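PDB 5V8S: flavoprotein from Thermotoga maritima, which probably acts as an oxidoreductase, moving electrons between an FMN-binding flavodoxin domain and a di-iron centre in a metallo-beta-lactamase-like domain. Local coordinates for residues A[63-68]-A[91-96]; A[118-123]-A[147-152]; A[214-219]-A[345-350]; A[322-327]-A[356-361]; A[328-333]-A[361-366]. The protein carries 1 engineered substitution. All coordinates share one frame; numbering follows the deposited sequence.

Contact 1: A[63-68]-A[91-96]; sequences NVLIDG and THIIVN
Thr91 and Asn63 start the pairing. Thr91 OG1 stands between its own backbone N and carbonyl carbon (chi1 56°), where it accepts a hydrogen bond from Asn63 N at 2.9 Å. Asn63 O in turn receives two N-H groups, Thr91 N in the carbonyl plane and His92 N tilted out of it. Thr91 OG1 also shares a hydrogen bond with His92 ND1 and lies in plane at the edge of that ring, which helps to fix its rotation. His92 CB packs 4.0 Å from Val64 CG1, and His92 O accepts Leu65 N. Ile93 lies on the other face with Leu65; its CG1 is 4.2 Å from Leu65 CB, and both side chains also touch helix 106-113. Ile94 returns to the face of His92. Its N donates to Leu65 O at 2.8 Å, and its O accepts Asp67 N. The Ile94 side chain slants across Val64, with Ile94 CD1 3.8 Å from Val64 CG1, while its CB lies beside Ile66. Asn96 ends the run. Its N uses the syn lone pair of Asp67 OD1, and its ND2 donates to Asp67 OD2 at 3.1 Å, with amide and carboxylate planes 66° apart. Two bonds thus hold the carboxylate, while Asn96 OD1 pairs with Thr170 OG1. This is the parallel strand pair of a beta-alpha-beta unit in the metallo-beta-lactamase fold. The side chain of Asp67 lies about 8 Å from the mu-oxo-diiron centre.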
# COMPACT_ATOMS: atom_id res chain seq x y z
N ASN A 63 -12.95 -15.44 -41.68
CA ASN A 63 -12.62 -15.96 -40.36
C ASN A 63 -12.26 -14.76 -39.50
O ASN A 63 -11.30 -14.04 -39.81
CB ASN A 63 -11.47 -16.97 -40.39
CG ASN A 63 -11.84 -18.29 -41.05
OD1 ASN A 63 -12.80 -18.95 -40.65
ND2 ASN A 63 -11.08 -18.66 -42.07
N VAL A 64 -13.03 -14.54 -38.45
CA VAL A 64 -12.98 -13.31 -37.66
C VAL A 64 -12.44 -13.64 -36.27
O VAL A 64 -13.11 -14.32 -35.48
CB VAL A 64 -14.35 -12.64 -37.57
CG1 VAL A 64 -14.26 -11.30 -36.83
CG2 VAL A 64 -14.97 -12.48 -38.96
N LEU A 65 -11.26 -13.12 -35.95
CA LEU A 65 -10.69 -13.22 -34.61
C LEU A 65 -11.12 -12.01 -33.81
O LEU A 65 -11.08 -10.88 -34.31
CB LEU A 65 -9.17 -13.27 -34.68
CG LEU A 65 -8.44 -13.24 -33.34
CD1 LEU A 65 -8.71 -14.52 -32.57
CD2 LEU A 65 -6.95 -13.06 -33.61
N ILE A 66 -11.56 -12.24 -32.57
CA ILE A 66 -12.06 -11.17 -31.71
C ILE A 66 -11.22 -11.15 -30.44
O ILE A 66 -11.25 -12.11 -29.66
CB ILE A 66 -13.57 -11.31 -31.42
CG1 ILE A 66 -14.32 -11.32 -32.76
CG2 ILE A 66 -14.06 -10.15 -30.51
CD1 ILE A 66 -15.82 -11.39 -32.63
N ASP A 67 -10.45 -10.09 -30.28
CA ASP A 67 -9.57 -9.87 -29.13
C ASP A 67 -8.42 -10.89 -29.10
O ASP A 67 -8.16 -11.55 -30.11
CB ASP A 67 -10.41 -9.77 -27.85
CG ASP A 67 -11.40 -8.57 -27.89
OD1 ASP A 67 -11.05 -7.50 -28.47
OD2 ASP A 67 -12.53 -8.70 -27.38
N GLY A 68 -7.70 -10.99 -27.99
CA GLY A 68 -6.50 -11.79 -27.94
C GLY A 68 -6.11 -12.07 -26.49
O GLY A 68 -6.94 -12.01 -25.58
N THR A 91 -9.18 -13.43 -41.85
CA THR A 91 -9.48 -12.30 -42.70
C THR A 91 -9.76 -11.02 -41.93
O THR A 91 -9.57 -9.92 -42.49
CB THR A 91 -10.71 -12.59 -43.59
OG1 THR A 91 -11.82 -12.96 -42.78
CG2 THR A 91 -10.42 -13.72 -44.61
N HIS A 92 -10.21 -11.12 -40.68
CA HIS A 92 -10.60 -9.97 -39.88
C HIS A 92 -10.13 -10.16 -38.45
O HIS A 92 -10.14 -11.28 -37.95
CB HIS A 92 -12.12 -9.84 -39.84
CG HIS A 92 -12.73 -9.51 -41.16
ND1 HIS A 92 -12.86 -10.44 -42.17
CD2 HIS A 92 -13.24 -8.35 -41.64
CE1 HIS A 92 -13.42 -9.87 -43.22
NE2 HIS A 92 -13.66 -8.60 -42.93
N ILE A 93 -9.72 -9.07 -37.82
CA ILE A 93 -9.49 -9.03 -36.38
C ILE A 93 -10.25 -7.84 -35.80
O ILE A 93 -10.04 -6.70 -36.22
CB ILE A 93 -7.99 -8.93 -36.02
CG1 ILE A 93 -7.21 -10.11 -36.61
CG2 ILE A 93 -7.82 -8.91 -34.50
CD1 ILE A 93 -5.71 -10.01 -36.49
N ILE A 94 -11.13 -8.11 -34.84
CA ILE A 94 -11.89 -7.07 -34.15
C ILE A 94 -11.24 -6.81 -32.80
O ILE A 94 -11.01 -7.73 -32.02
CB ILE A 94 -13.37 -7.47 -33.97
CG1 ILE A 94 -14.05 -7.60 -35.34
CG2 ILE A 94 -14.09 -6.42 -33.10
CD1 ILE A 94 -15.51 -8.06 -35.28
N VAL A 95 -10.92 -5.55 -32.56
CA VAL A 95 -10.27 -5.12 -31.32
C VAL A 95 -11.28 -4.23 -30.58
O VAL A 95 -11.41 -3.04 -30.87
CB VAL A 95 -8.96 -4.39 -31.60
CG1 VAL A 95 -8.30 -3.94 -30.31
CG2 VAL A 95 -8.03 -5.30 -32.39
N ASN A 96 -11.99 -4.81 -29.61
CA ASN A 96 -12.97 -4.06 -28.85
C ASN A 96 -12.30 -3.07 -27.88
O ASN A 96 -12.94 -2.09 -27.49
CB ASN A 96 -13.83 -5.03 -28.04
CG ASN A 96 -14.81 -5.81 -28.89
OD1 ASN A 96 -15.59 -5.23 -29.65
ND2 ASN A 96 -14.79 -7.15 -28.77

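Contact 2: A[118-123]-A[147-152]; sequences EIIASN and REIGGK
The carboxylate of Glu118 and the guanidinium of Arg147 stand almost at right angles, their planes 81° apart. Glu118 OE1 and Ile120 CD1 both come to the guanidinium at a slant. The two groups therefore do not meet as a flat, two-pronged pair. One arm makes the salt bridge: Arg147 NH2 lies 3.4 Å from Glu118 OE1. Its hydrogen bond is weak and bent, with 129° at the hydrogen. Glu118 OE2 is slightly farther, 3.6 Å from Arg147 NH2. A bend at chi3 (83°) turns the end of the Arg147 chain, and Glu118 comes from the opposite direction. Ile120 CD1 is 4.4 Å from Arg147 CD. Beside this pair, Ile120 and Ile149 meet tip to tip, CD1 to CD1 at 4.0 Å. Strand 118-121 belongs to one sheet of the metallo-beta-lactamase sandwich and strand 146-149 to the other; the short axes approach to 12.3 Å, so only side chains bridge them. Strand 146-149 ends in a type I' turn from Ile149 to Lys152, with Gly150 and Gly151 at its corners. His92 lies against both Glu118 and Ile149. Arg147 NH1 has a second, long and weak ion pair with Glu145. The ion pair is loosely oriented and probably adds general electrostatic attraction at the margin of an apolar contact.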
# COMPACT_ATOMS: atom_id res chain seq x y z
N GLU A 118 -8.23 -7.12 -42.29
CA GLU A 118 -9.01 -5.98 -41.85
C GLU A 118 -9.05 -5.96 -40.33
O GLU A 118 -9.60 -6.87 -39.70
CB GLU A 118 -10.42 -6.04 -42.43
CG GLU A 118 -11.25 -4.84 -42.07
CD GLU A 118 -12.57 -4.81 -42.82
OE1 GLU A 118 -12.58 -4.42 -44.01
OE2 GLU A 118 -13.58 -5.20 -42.23
N ILE A 119 -8.43 -4.94 -39.73
CA ILE A 119 -8.43 -4.74 -38.28
C ILE A 119 -9.49 -3.69 -37.96
O ILE A 119 -9.42 -2.56 -38.45
CB ILE A 119 -7.05 -4.29 -37.78
CG1 ILE A 119 -5.98 -5.32 -38.19
CG2 ILE A 119 -7.06 -4.09 -36.26
CD1 ILE A 119 -4.54 -4.94 -37.82
N ILE A 120 -10.47 -4.04 -37.13
CA ILE A 120 -11.58 -3.15 -36.81
C ILE A 120 -11.44 -2.67 -35.37
O ILE A 120 -11.27 -3.48 -34.45
CB ILE A 120 -12.94 -3.85 -37.02
CG1 ILE A 120 -13.12 -4.18 -38.50
CG2 ILE A 120 -14.08 -2.98 -36.50
CD1 ILE A 120 -14.25 -5.13 -38.75
N ALA A 121 -11.56 -1.36 -35.17
CA ALA A 121 -11.49 -0.78 -33.83
C ALA A 121 -12.27 0.52 -33.81
O ALA A 121 -12.67 1.04 -34.85
CB ALA A 121 -10.03 -0.55 -33.42
N SER A 122 -12.45 1.07 -32.62
CA SER A 122 -13.01 2.41 -32.50
C SER A 122 -11.98 3.46 -32.91
O SER A 122 -10.81 3.16 -33.16
CB SER A 122 -13.43 2.67 -31.06
OG SER A 122 -12.29 2.79 -30.23
N ASN A 123 -12.42 4.72 -32.99
CA ASN A 123 -11.51 5.80 -33.35
C ASN A 123 -10.33 5.88 -32.38
O ASN A 123 -9.17 5.95 -32.79
CB ASN A 123 -12.27 7.12 -33.39
CG ASN A 123 -11.44 8.23 -33.98
OD1 ASN A 123 -11.21 8.27 -35.18
ND2 ASN A 123 -10.97 9.12 -33.13
N ARG A 147 -21.56 -3.86 -40.30
CA ARG A 147 -20.72 -4.33 -41.38
C ARG A 147 -21.07 -5.77 -41.69
O ARG A 147 -21.19 -6.59 -40.79
CB ARG A 147 -19.25 -4.20 -41.02
CG ARG A 147 -18.76 -2.77 -41.04
CD ARG A 147 -17.30 -2.68 -40.68
NE ARG A 147 -16.46 -2.93 -41.84
CZ ARG A 147 -16.02 -2.00 -42.67
NH1 ARG A 147 -16.34 -0.73 -42.49
NH2 ARG A 147 -15.26 -2.33 -43.69
N GLU A 148 -21.27 -6.05 -42.96
CA GLU A 148 -21.58 -7.40 -43.39
C GLU A 148 -20.28 -8.13 -43.64
O GLU A 148 -19.51 -7.76 -44.51
CB GLU A 148 -22.44 -7.37 -44.65
CG GLU A 148 -22.97 -8.73 -45.04
CD GLU A 148 -23.73 -8.70 -46.34
OE1 GLU A 148 -23.34 -9.44 -47.25
OE2 GLU A 148 -24.71 -7.95 -46.43
N ILE A 149 -20.05 -9.17 -42.85
CA ILE A 149 -18.82 -9.95 -42.94
C ILE A 149 -19.23 -11.41 -42.94
O ILE A 149 -19.98 -11.85 -42.06
CB ILE A 149 -17.88 -9.65 -41.75
CG1 ILE A 149 -17.45 -8.17 -41.74
CG2 ILE A 149 -16.64 -10.55 -41.83
CD1 ILE A 149 -16.80 -7.73 -40.42
N GLY A 150 -18.75 -12.17 -43.92
CA GLY A 150 -19.06 -13.60 -43.97
C GLY A 150 -20.54 -13.92 -43.96
O GLY A 150 -20.94 -14.96 -43.42
N GLY A 151 -21.36 -13.05 -44.56
CA GLY A 151 -22.79 -13.27 -44.62
C GLY A 151 -23.57 -12.86 -43.39
O GLY A 151 -24.79 -13.10 -43.36
N LYS A 152 -22.92 -12.29 -42.38
CA LYS A 152 -23.58 -11.88 -41.15
C LYS A 152 -23.40 -10.39 -40.91
O LYS A 152 -22.41 -9.79 -41.35
CB LYS A 152 -23.01 -12.65 -39.95
CG LYS A 152 -23.08 -14.18 -40.12
CD LYS A 152 -24.51 -14.68 -40.10
CE LYS A 152 -24.55 -16.19 -40.10
NZ LYS A 152 -25.93 -16.69 -39.99

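Contact 3: A[214-219]-A[345-350]; sequences IGHYKN and IIDKAN
His216 and Asp347 make the more directional of the two direct hydrogen bonds. His216 CG is anti to its backbone N (chi1 -171°), and ND1 donates to Asp347 O at 2.8 Å. The oxygen lies in the ring plane at the ring edge, and the donor sits on a lone pair of the carbonyl. Asp347 OD1 is also near, 3.1 Å from His216 ND1, but the angle is too poor for a bond. Lys218 supplies the other bond. Its chain bends at chi4 (-46°), and NZ reaches Asn350 O at 2.8 Å from above the carbonyl plane. The same ammonium makes a cation-pi contact with Tyr351. Here the C-terminal end of helix 336-348, in the flavodoxin domain, abuts the turn between helices 196-214 and 218-228 of the metallo-beta-lactamase domain. Backbones come close at Gly215, which has no side chain; its CA makes a CA-H...O contact of 3.2 Å with Lys348 O. Two waters bridge the segments. One receives N-H groups from Lys218 NZ and Asn350 N and donates to Gly215 O, 2.8 Å away. The other accepts from His216 N and Lys348 NZ. Lys348 CD lies 4.0 Å from the backbone N of His216. Lys348 NZ also bonds to Thr212 O, to Tyr330 OH of the second subunit, and to Glu331 of that subunit in a salt bridge.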
# COMPACT_ATOMS: atom_id res chain seq x y z
N ILE A 214 -13.24 -0.81 -13.28
CA ILE A 214 -14.21 0.10 -13.87
C ILE A 214 -14.77 1.12 -12.88
O ILE A 214 -15.49 2.03 -13.29
CB ILE A 214 -15.37 -0.69 -14.53
CG1 ILE A 214 -14.82 -1.91 -15.27
CG2 ILE A 214 -16.16 0.20 -15.47
CD1 ILE A 214 -15.89 -2.80 -15.89
N GLY A 215 -14.46 1.00 -11.58
CA GLY A 215 -15.23 1.73 -10.59
C GLY A 215 -15.19 3.24 -10.73
O GLY A 215 -16.15 3.92 -10.36
N HIS A 216 -14.08 3.79 -11.22
CA HIS A 216 -14.02 5.24 -11.36
C HIS A 216 -15.09 5.73 -12.32
O HIS A 216 -15.55 6.88 -12.22
CB HIS A 216 -12.63 5.65 -11.83
CG HIS A 216 -12.38 7.13 -11.81
ND1 HIS A 216 -12.46 7.88 -10.66
CD2 HIS A 216 -12.03 7.98 -12.80
CE1 HIS A 216 -12.17 9.14 -10.93
NE2 HIS A 216 -11.91 9.23 -12.23
N TYR A 217 -15.50 4.88 -13.26
CA TYR A 217 -16.42 5.22 -14.34
C TYR A 217 -17.75 4.50 -14.18
O TYR A 217 -18.43 4.20 -15.17
CB TYR A 217 -15.79 4.88 -15.69
CG TYR A 217 -14.40 5.47 -15.86
CD1 TYR A 217 -14.22 6.81 -16.11
CD2 TYR A 217 -13.26 4.66 -15.76
CE1 TYR A 217 -12.95 7.36 -16.26
CE2 TYR A 217 -11.99 5.20 -15.89
CZ TYR A 217 -11.84 6.55 -16.15
OH TYR A 217 -10.57 7.06 -16.29
N LYS A 218 -18.15 4.21 -12.94
CA LYS A 218 -19.35 3.41 -12.74
C LYS A 218 -20.60 4.06 -13.35
O LYS A 218 -21.52 3.36 -13.76
CB LYS A 218 -19.53 3.05 -11.26
CG LYS A 218 -19.74 4.22 -10.34
CD LYS A 218 -19.71 3.74 -8.89
CE LYS A 218 -20.12 4.82 -7.90
NZ LYS A 218 -19.47 6.12 -8.16
N ASN A 219 -20.63 5.40 -13.44
CA ASN A 219 -21.78 6.04 -14.08
C ASN A 219 -21.89 5.63 -15.54
O ASN A 219 -23.00 5.56 -16.09
CB ASN A 219 -21.69 7.56 -13.93
CG ASN A 219 -20.66 8.19 -14.86
OD1 ASN A 219 -19.46 8.25 -14.54
ND2 ASN A 219 -21.12 8.66 -16.02
N ILE A 345 -10.97 4.28 -2.24
CA ILE A 345 -12.43 4.24 -2.12
C ILE A 345 -13.04 5.43 -2.85
O ILE A 345 -14.02 5.28 -3.59
CB ILE A 345 -12.84 4.20 -0.63
CG1 ILE A 345 -12.52 2.84 -0.05
CG2 ILE A 345 -14.36 4.55 -0.47
CD1 ILE A 345 -12.61 2.79 1.47
N ILE A 346 -12.44 6.62 -2.69
CA ILE A 346 -12.97 7.81 -3.37
C ILE A 346 -12.84 7.67 -4.87
O ILE A 346 -13.74 8.06 -5.62
CB ILE A 346 -12.24 9.06 -2.86
CG1 ILE A 346 -12.57 9.28 -1.39
CG2 ILE A 346 -12.59 10.28 -3.69
CD1 ILE A 346 -11.77 10.45 -0.77
N ASP A 347 -11.73 7.08 -5.34
CA ASP A 347 -11.52 6.96 -6.77
C ASP A 347 -12.42 5.90 -7.40
O ASP A 347 -12.91 6.10 -8.53
CB ASP A 347 -10.06 6.61 -7.06
CG ASP A 347 -9.73 6.75 -8.53
OD1 ASP A 347 -9.85 7.88 -9.05
OD2 ASP A 347 -9.37 5.74 -9.15
N LYS A 348 -12.63 4.77 -6.72
CA LYS A 348 -13.25 3.60 -7.34
C LYS A 348 -14.64 3.28 -6.84
O LYS A 348 -15.37 2.58 -7.54
CB LYS A 348 -12.38 2.35 -7.10
CG LYS A 348 -10.98 2.44 -7.67
CD LYS A 348 -10.97 2.39 -9.19
CE LYS A 348 -9.55 2.30 -9.72
NZ LYS A 348 -9.48 1.91 -11.15
N ALA A 349 -14.99 3.72 -5.63
CA ALA A 349 -16.20 3.27 -4.96
C ALA A 349 -16.88 4.45 -4.27
O ALA A 349 -17.22 4.40 -3.09
CB ALA A 349 -15.86 2.14 -4.00
N ASN A 350 -17.11 5.51 -5.04
CA ASN A 350 -17.62 6.77 -4.52
C ASN A 350 -19.15 6.73 -4.58
O ASN A 350 -19.76 7.08 -5.59
CB ASN A 350 -17.06 7.91 -5.35
CG ASN A 350 -17.27 9.25 -4.70
OD1 ASN A 350 -17.58 9.32 -3.51
ND2 ASN A 350 -17.11 10.32 -5.46
O HOH W 1 -16.56 5.60 -8.14
O HOH W 2 -11.89 2.71 -12.98

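Contact 4: A[322-327]-A[356-361]; sequences ALIFGV and LVFGVH
Ile324 and Leu356 lie side by side and point the same way, with their CD1 atoms 3.7 Å apart. On the same face Ile324 crosses Phe358 at a slant, its CG2 branch 3.7 Å from Phe358 CE1. The two branches of Ile324 thus serve different partners. CG1 is anti to the carbonyl carbon (chi1 -64°) and carries CD1 to the leucine, while CG2 takes the phenylalanine. The Phe358 ring also turns an edge, in plane, to Phe325 O. Gly326 is the strand neighbour of Phe358 and leaves that face to the aromatic ring. The other face holds Phe325, Val327 and Val357. Contact across the strands is looser there, with Val327 CG2 4.5 Å from Val357 CG1; Gly359 is paired with Val327. The strands run parallel, their short axes 8° apart. Five hydrogen bonds join them, from Leu356 N with Leu323 O at 3.1 Å to Val360 N with Val327 O. Phe358 N to Phe325 O is 2.8 Å and nearly straight, at 171°. These strands are inner members of the parallel sheet of the flavodoxin fold, flanked by strands 267-273 and 381-388. Helices 278-292 and 395-409 cover Ile324 and Phe358. Helix 336-348, which links the two strands in a beta-alpha-beta unit, packs on Phe325 from the other side.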
# COMPACT_ATOMS: atom_id res chain seq x y z
N ALA A 322 -23.53 0.81 4.81
CA ALA A 322 -22.79 1.88 5.45
C ALA A 322 -21.36 1.43 5.63
O ALA A 322 -21.05 0.23 5.61
CB ALA A 322 -23.38 2.25 6.82
N LEU A 323 -20.48 2.41 5.83
CA LEU A 323 -19.09 2.16 6.18
C LEU A 323 -18.79 2.77 7.54
O LEU A 323 -19.34 3.80 7.92
CB LEU A 323 -18.12 2.80 5.16
CG LEU A 323 -18.33 2.45 3.69
CD1 LEU A 323 -17.25 3.12 2.84
CD2 LEU A 323 -18.32 0.94 3.50
N ILE A 324 -17.90 2.12 8.27
CA ILE A 324 -17.42 2.64 9.55
C ILE A 324 -15.91 2.66 9.49
O ILE A 324 -15.29 1.63 9.19
CB ILE A 324 -17.90 1.81 10.76
CG1 ILE A 324 -19.42 1.87 10.87
CG2 ILE A 324 -17.25 2.35 12.04
CD1 ILE A 324 -19.95 1.28 12.09
N PHE A 325 -15.31 3.81 9.79
CA PHE A 325 -13.87 3.98 9.76
C PHE A 325 -13.34 4.22 11.17
O PHE A 325 -13.96 4.95 11.95
CB PHE A 325 -13.48 5.17 8.88
CG PHE A 325 -13.74 4.94 7.44
CD1 PHE A 325 -12.87 4.18 6.68
CD2 PHE A 325 -14.86 5.47 6.84
CE1 PHE A 325 -13.12 3.93 5.35
CE2 PHE A 325 -15.12 5.24 5.51
CZ PHE A 325 -14.25 4.48 4.76
N GLY A 326 -12.22 3.57 11.50
CA GLY A 326 -11.48 3.86 12.71
C GLY A 326 -10.09 4.35 12.32
O GLY A 326 -9.37 3.64 11.62
N VAL A 327 -9.72 5.55 12.76
CA VAL A 327 -8.58 6.28 12.22
C VAL A 327 -7.60 6.60 13.35
O VAL A 327 -7.93 7.35 14.28
CB VAL A 327 -9.04 7.57 11.52
CG1 VAL A 327 -7.87 8.31 10.98
CG2 VAL A 327 -10.07 7.25 10.44
N LEU A 356 -19.87 6.34 9.55
CA LEU A 356 -19.44 6.78 10.87
C LEU A 356 -17.93 6.85 10.88
O LEU A 356 -17.26 5.95 10.36
CB LEU A 356 -19.84 5.78 11.97
CG LEU A 356 -21.32 5.54 12.21
CD1 LEU A 356 -21.52 4.47 13.28
CD2 LEU A 356 -22.02 6.85 12.59
N VAL A 357 -17.38 7.89 11.52
CA VAL A 357 -15.94 8.03 11.70
C VAL A 357 -15.64 8.01 13.19
O VAL A 357 -16.28 8.74 13.96
CB VAL A 357 -15.40 9.32 11.05
CG1 VAL A 357 -13.89 9.46 11.33
CG2 VAL A 357 -15.69 9.32 9.56
N PHE A 358 -14.74 7.13 13.58
CA PHE A 358 -14.13 7.12 14.90
C PHE A 358 -12.66 7.49 14.71
O PHE A 358 -11.98 6.92 13.86
CB PHE A 358 -14.21 5.73 15.54
CG PHE A 358 -15.61 5.26 15.86
CD1 PHE A 358 -16.45 4.79 14.86
CD2 PHE A 358 -16.07 5.23 17.16
CE1 PHE A 358 -17.73 4.35 15.17
CE2 PHE A 358 -17.35 4.79 17.46
CZ PHE A 358 -18.18 4.35 16.47
N GLY A 359 -12.16 8.44 15.48
CA GLY A 359 -10.79 8.87 15.28
C GLY A 359 -10.14 9.31 16.57
O GLY A 359 -10.80 9.88 17.45
N VAL A 360 -8.84 9.04 16.67
CA VAL A 360 -8.05 9.52 17.79
C VAL A 360 -7.88 11.02 17.68
O VAL A 360 -7.74 11.58 16.58
CB VAL A 360 -6.69 8.81 17.74
CG1 VAL A 360 -5.75 9.44 18.73
CG2 VAL A 360 -6.88 7.32 18.04
N HIS A 361 -7.86 11.69 18.83
CA HIS A 361 -7.57 13.12 18.90
C HIS A 361 -6.06 13.26 19.05
O HIS A 361 -5.51 13.07 20.14
CB HIS A 361 -8.30 13.75 20.07
CG HIS A 361 -8.06 15.22 20.20
ND1 HIS A 361 -7.97 16.06 19.10
CD2 HIS A 361 -7.90 16.01 21.29
CE1 HIS A 361 -7.76 17.30 19.51
NE2 HIS A 361 -7.72 17.30 20.83

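Contact 5: A[328-333]-A[361-366]; sequences STYEAE and HGWAPS
Tyr330 has a positive phi of 64°, as the second residue of the type II' turn from Thr329 to Ala332, and this presents its carbonyl to Trp363. Trp363 has chi1 at 56°, which folds the indole back over that carbonyl. These are the loops after strands 322-327 and 354-360, at the C-terminal edge of the flavodoxin sheet. In flavodoxins, loops at this edge border the flavin, and the same role is probable here. Tyr330 O does two jobs. It accepts Trp363 N at 2.8 Å, and it lies over the centre of the indole face, 3.5 Å from Trp363 CD2. Glu331 CA covers the same indole in a CH-pi contact, 4.0 Å from the centroid of the five-membered ring and 29° off its normal. At the far end of the indole, Trp363 CH2 packs on Tyr330 CB at 3.8 Å, while CZ3 comes to the edge of the tyrosine ring. Ala364 CB is nearby, 3.8 Å from Glu333 OE2, and Gly362 CA lies 3.3 Å from Tyr330 O. The indole also reaches the second subunit, where it makes edge-to-face contacts with Trp164 and Phe124 of that chain. Glu331 packs on Tyr217 of the same neighbouring subunit. The indole nitrogen is buried without a polar partner in the model: Trp363 NE1 lies 3.6 Å from Glu331 CA.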
# COMPACT_ATOMS: atom_id res chain seq x y z
N SER A 328 -6.39 6.05 13.25
CA SER A 328 -5.27 6.49 14.08
C SER A 328 -4.75 7.84 13.59
O SER A 328 -4.63 8.08 12.38
CB SER A 328 -4.10 5.51 13.99
OG SER A 328 -4.41 4.22 14.50
N THR A 329 -4.32 8.67 14.54
CA THR A 329 -3.80 9.98 14.21
C THR A 329 -2.50 10.16 14.99
O THR A 329 -1.44 9.83 14.47
CB THR A 329 -4.82 11.07 14.51
OG1 THR A 329 -5.12 11.05 15.91
CG2 THR A 329 -6.11 10.87 13.70
N TYR A 330 -2.57 10.62 16.24
CA TYR A 330 -1.37 10.92 17.03
C TYR A 330 -0.59 12.06 16.38
O TYR A 330 -1.06 13.20 16.40
CB TYR A 330 -0.54 9.64 17.26
CG TYR A 330 -1.38 8.51 17.86
CD1 TYR A 330 -1.67 8.48 19.22
CD2 TYR A 330 -1.90 7.48 17.06
CE1 TYR A 330 -2.45 7.47 19.77
CE2 TYR A 330 -2.70 6.46 17.61
CZ TYR A 330 -2.95 6.46 18.96
OH TYR A 330 -3.73 5.46 19.52
N GLU A 331 0.57 11.77 15.78
CA GLU A 331 1.39 12.81 15.16
C GLU A 331 0.82 13.35 13.84
O GLU A 331 1.12 14.49 13.47
CB GLU A 331 2.82 12.28 14.92
CG GLU A 331 2.96 11.22 13.81
CD GLU A 331 2.52 9.82 14.27
OE1 GLU A 331 2.02 9.70 15.42
OE2 GLU A 331 2.69 8.83 13.50
N ALA A 332 -0.01 12.57 13.14
CA ALA A 332 -0.50 12.95 11.81
C ALA A 332 -1.99 12.67 11.75
O ALA A 332 -2.52 11.90 12.55
CB ALA A 332 0.20 12.14 10.71
N GLU A 333 -2.67 13.30 10.79
CA GLU A 333 -4.11 13.10 10.67
C GLU A 333 -4.46 11.79 9.98
O GLU A 333 -5.48 11.18 10.31
CB GLU A 333 -4.76 14.26 9.90
CG GLU A 333 -4.93 15.56 10.69
CD GLU A 333 -5.82 15.43 11.93
OE1 GLU A 333 -6.58 14.43 12.03
OE2 GLU A 333 -5.76 16.33 12.80
N HIS A 361 -7.86 11.69 18.83
CA HIS A 361 -7.57 13.12 18.90
C HIS A 361 -6.06 13.26 19.05
O HIS A 361 -5.51 13.07 20.14
CB HIS A 361 -8.30 13.75 20.07
CG HIS A 361 -8.06 15.22 20.20
ND1 HIS A 361 -7.97 16.06 19.10
CD2 HIS A 361 -7.90 16.01 21.29
CE1 HIS A 361 -7.76 17.30 19.51
NE2 HIS A 361 -7.72 17.30 20.83
N GLY A 362 -5.39 13.61 17.95
CA GLY A 362 -3.95 13.75 17.93
C GLY A 362 -3.50 15.19 18.05
O GLY A 362 -4.26 16.11 18.36
N TRP A 363 -2.22 15.39 17.77
CA TRP A 363 -1.60 16.70 17.89
C TRP A 363 -1.03 17.17 16.56
O TRP A 363 -0.01 17.86 16.51
CB TRP A 363 -0.53 16.68 18.98
CG TRP A 363 0.52 15.63 18.79
CD1 TRP A 363 1.66 15.75 18.09
CD2 TRP A 363 0.52 14.30 19.32
NE1 TRP A 363 2.39 14.59 18.14
CE2 TRP A 363 1.71 13.68 18.90
CE3 TRP A 363 -0.38 13.57 20.10
CZ2 TRP A 363 2.04 12.37 19.25
CZ3 TRP A 363 -0.06 12.27 20.44
CH2 TRP A 363 1.14 11.68 20.02
N ALA A 364 -1.68 16.78 15.47
CA ALA A 364 -1.20 17.14 14.16
C ALA A 364 -1.35 18.65 13.94
O ALA A 364 -2.28 19.27 14.46
CB ALA A 364 -2.01 16.40 13.10
N PRO A 365 -0.43 19.26 13.18
CA PRO A 365 -0.62 20.66 12.79
C PRO A 365 -1.99 20.88 12.16
O PRO A 365 -2.49 20.04 11.41
CB PRO A 365 0.51 20.89 11.78
CG PRO A 365 1.59 19.94 12.20
CD PRO A 365 0.88 18.74 12.77
N SER A 366 -2.58 22.04 12.46
CA SER A 366 -3.97 22.28 12.10
C SER A 366 -4.19 22.26 10.59
O SER A 366 -5.31 21.98 10.14
CB SER A 366 -4.45 23.61 12.69
OG SER A 366 -4.41 23.56 14.11

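From the N terminus, contact 1 closes the short loop through helix 74-82. Contact 2 follows in series, closing the loop through helix 123-133 and strand 138-140. The two touch, since strands 92-94 and 118-121 are neighbours in one sheet; contact 2 then ties that sheet to the second. Contact 3 spans 125 residues and joins the metallo-beta-lactamase domain to the flavodoxin domain. It crosses contacts 4 and 5, which also cross each other, and none of the three encloses another. Contact 4 pairs two strands, and contact 5 joins the loops that follow them, with His361 shared. Contacts 3 and 5 both reach the second subunit. Contacts 1 and 4 have centres about 50 Å apart.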